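Local coordinates for thioredoxin-like fold domain-containing protein (Enterococcus faecalis, PDB 1Z6M), which is of unknown function but has a thioredoxin-like fold with a CxxC pair at a helix start, consistent with a thiol-disulfide oxidoreductase of the DsbA-like kind, at residues T16-H21 and S136-E141. Sequence-based numbering, arbitrary orientation.
Sequences TETGLH and SAVIAE
Thr18 and Val138 mark the closest backbone approach, 7.0 Å between their CA atoms, where the loop running into strand 20-22 passes one face of helix 132-145. Thr18 carries the loop's whole share of side-chain contact. Its CB points at the helix, and OG1 lies beside the backbone N (chi1 -56°), which leaves CG2 anti to that nitrogen, so that the methyl rests against two helix side chains: Thr18 CG2 sits 3.9 Å from Ala137 CB and equally far from Val138 CG2. One turn on, Glu141 closes the polar side of the patch. Its chain is extended from CA outwards (chi1 -177°), bringing OE1 within 4.0 Å of Thr18 CB. The link between the two polar groups is a water: it is hydrogen-bonded to Thr18 OG1 at 2.7 Å and gives a hydrogen bond to Glu141 OE1, also at 2.7 Å.

In the thioredoxin-like fold, helices pack on the faces of a central sheet; here helix 132-145 lies against that sheet, and strand 20-22, at one edge of it, pairs with strand 62-68. Lys67 of that neighbouring strand ties both halves together, salt-bridged to Glu141 OE1 and hydrogen-bonded to Thr18 O, while Glu141 OE2 accepts from Asn15 N. The buried carboxylate is therefore gripped at both oxygens.

On the loop side, His21 folds back over the turn: NE2 donates to Thr16 O at 2.9 Å, with the oxygen 17° out of the ring plane, and ND1 makes a weak bond to Gly19 O. Gly19 itself adopts backbone angles at which a CB would run into the carbonyl O of Thr18, reason enough for a glycine at this point.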
loop_
_atom_site.group_PDB
_atom_site.type_symbol
_atom_site.label_atom_id
_atom_site.label_comp_id
_atom_site.label_asym_id
_atom_site.label_seq_id
_atom_site.Cartn_x
_atom_site.Cartn_y
_atom_site.Cartn_z
ATOM N N THR A 16 -2.167 -0.500 13.363
ATOM C CA THR A 16 -1.361 -1.572 12.798
ATOM C C THR A 16 -2.157 -2.869 12.678
ATOM O O THR A 16 -1.574 -3.948 12.578
ATOM C CB THR A 16 -0.107 -1.815 13.649
ATOM O OG1 THR A 16 -0.503 -2.180 14.977
ATOM C CG2 THR A 16 0.728 -0.547 13.706
ATOM N N GLU A 17 -3.483 -2.757 12.654
ATOM C CA GLU A 17 -4.360 -3.926 12.595
ATOM C C GLU A 17 -4.912 -4.208 11.203
ATOM O O GLU A 17 -4.790 -5.328 10.704
ATOM C CB GLU A 17 -5.507 -3.771 13.593
ATOM C CG GLU A 17 -5.064 -3.794 15.039
ATOM C CD GLU A 17 -4.473 -5.130 15.461
ATOM O OE1 GLU A 17 -5.047 -6.184 15.099
ATOM O OE2 GLU A 17 -3.434 -5.122 16.166
ATOM N N THR A 18 -5.524 -3.204 10.584
ATOM C CA THR A 18 -6.204 -3.417 9.314
ATOM C C THR A 18 -5.211 -3.473 8.169
ATOM O O THR A 18 -4.379 -2.569 8.025
ATOM C CB THR A 18 -7.202 -2.288 9.053
ATOM O OG1 THR A 18 -8.111 -2.215 10.149
ATOM C CG2 THR A 18 -7.981 -2.547 7.774
ATOM N N GLY A 19 -5.316 -4.506 7.339
ATOM C CA GLY A 19 -4.517 -4.545 6.130
ATOM C C GLY A 19 -3.645 -5.758 5.982
ATOM O O GLY A 19 -3.826 -6.757 6.674
ATOM N N LEU A 20 -2.717 -5.682 5.040
ATOM C CA LEU A 20 -1.829 -6.786 4.731
ATOM C C LEU A 20 -0.579 -6.676 5.589
ATOM O O LEU A 20 0.134 -5.677 5.518
ATOM C CB LEU A 20 -1.457 -6.724 3.247
ATOM C CG LEU A 20 -0.443 -7.729 2.708
ATOM C CD1 LEU A 20 -0.955 -9.155 2.867
ATOM C CD2 LEU A 20 -0.134 -7.429 1.250
ATOM N N HIS A 21 -0.319 -7.701 6.400
ATOM C CA HIS A 21 0.840 -7.696 7.292
ATOM C C HIS A 21 1.995 -8.453 6.673
ATOM O O HIS A 21 1.854 -9.627 6.343
ATOM C CB HIS A 21 0.483 -8.337 8.626
ATOM C CG HIS A 21 -0.487 -7.536 9.426
ATOM N ND1 HIS A 21 -1.827 -7.464 9.114
ATOM C CD2 HIS A 21 -0.317 -6.783 10.537
ATOM C CE1 HIS A 21 -2.437 -6.691 9.994
ATOM N NE2 HIS A 21 -1.541 -6.251 10.854
ATOM N N SER A 136 -13.752 -0.772 3.464
ATOM C CA SER A 136 -14.367 0.345 4.165
ATOM C C SER A 136 -13.503 0.779 5.355
ATOM O O SER A 136 -13.387 1.969 5.649
ATOM C CB SER A 136 -15.779 -0.045 4.614
ATOM O OG SER A 136 -16.234 0.730 5.702
ATOM N N ALA A 137 -12.888 -0.196 6.029
ATOM C CA ALA A 137 -12.067 0.109 7.199
ATOM C C ALA A 137 -10.867 0.965 6.803
ATOM O O ALA A 137 -10.526 1.920 7.496
ATOM C CB ALA A 137 -11.609 -1.154 7.907
ATOM N N VAL A 138 -10.239 0.652 5.668
ATOM C CA VAL A 138 -9.118 1.473 5.203
ATOM C C VAL A 138 -9.574 2.887 4.850
ATOM O O VAL A 138 -8.921 3.867 5.207
ATOM C CB VAL A 138 -8.386 0.811 4.028
ATOM C CG1 VAL A 138 -7.374 1.757 3.422
ATOM C CG2 VAL A 138 -7.698 -0.459 4.501
ATOM N N ILE A 139 -10.693 3.003 4.142
ATOM C CA ILE A 139 -11.213 4.330 3.815
ATOM C C ILE A 139 -11.533 5.131 5.093
ATOM O O ILE A 139 -11.187 6.313 5.202
ATOM C CB ILE A 139 -12.453 4.227 2.918
ATOM C CG1 ILE A 139 -12.056 3.689 1.541
ATOM C CG2 ILE A 139 -13.177 5.575 2.812
ATOM C CD1 ILE A 139 -13.221 3.211 0.715
ATOM N N ALA A 140 -12.174 4.476 6.062
ATOM C CA ALA A 140 -12.537 5.117 7.329
ATOM C C ALA A 140 -11.305 5.536 8.124
ATOM O O ALA A 140 -11.284 6.605 8.718
ATOM C CB ALA A 140 -13.412 4.182 8.154
ATOM N N GLU A 141 -10.270 4.697 8.118
ATOM C CA GLU A 141 -9.023 4.991 8.824
ATOM C C GLU A 141 -8.304 6.174 8.176
ATOM O O GLU A 141 -7.865 7.093 8.864
ATOM C CB GLU A 141 -8.134 3.749 8.843
ATOM C CG GLU A 141 -6.854 3.912 9.614
ATOM C CD GLU A 141 -5.936 2.703 9.537
ATOM O OE1 GLU A 141 -6.388 1.604 9.128
ATOM O OE2 GLU A 141 -4.757 2.844 9.926
HETATM O O HOH W 1 -8.611 0.392 10.193
#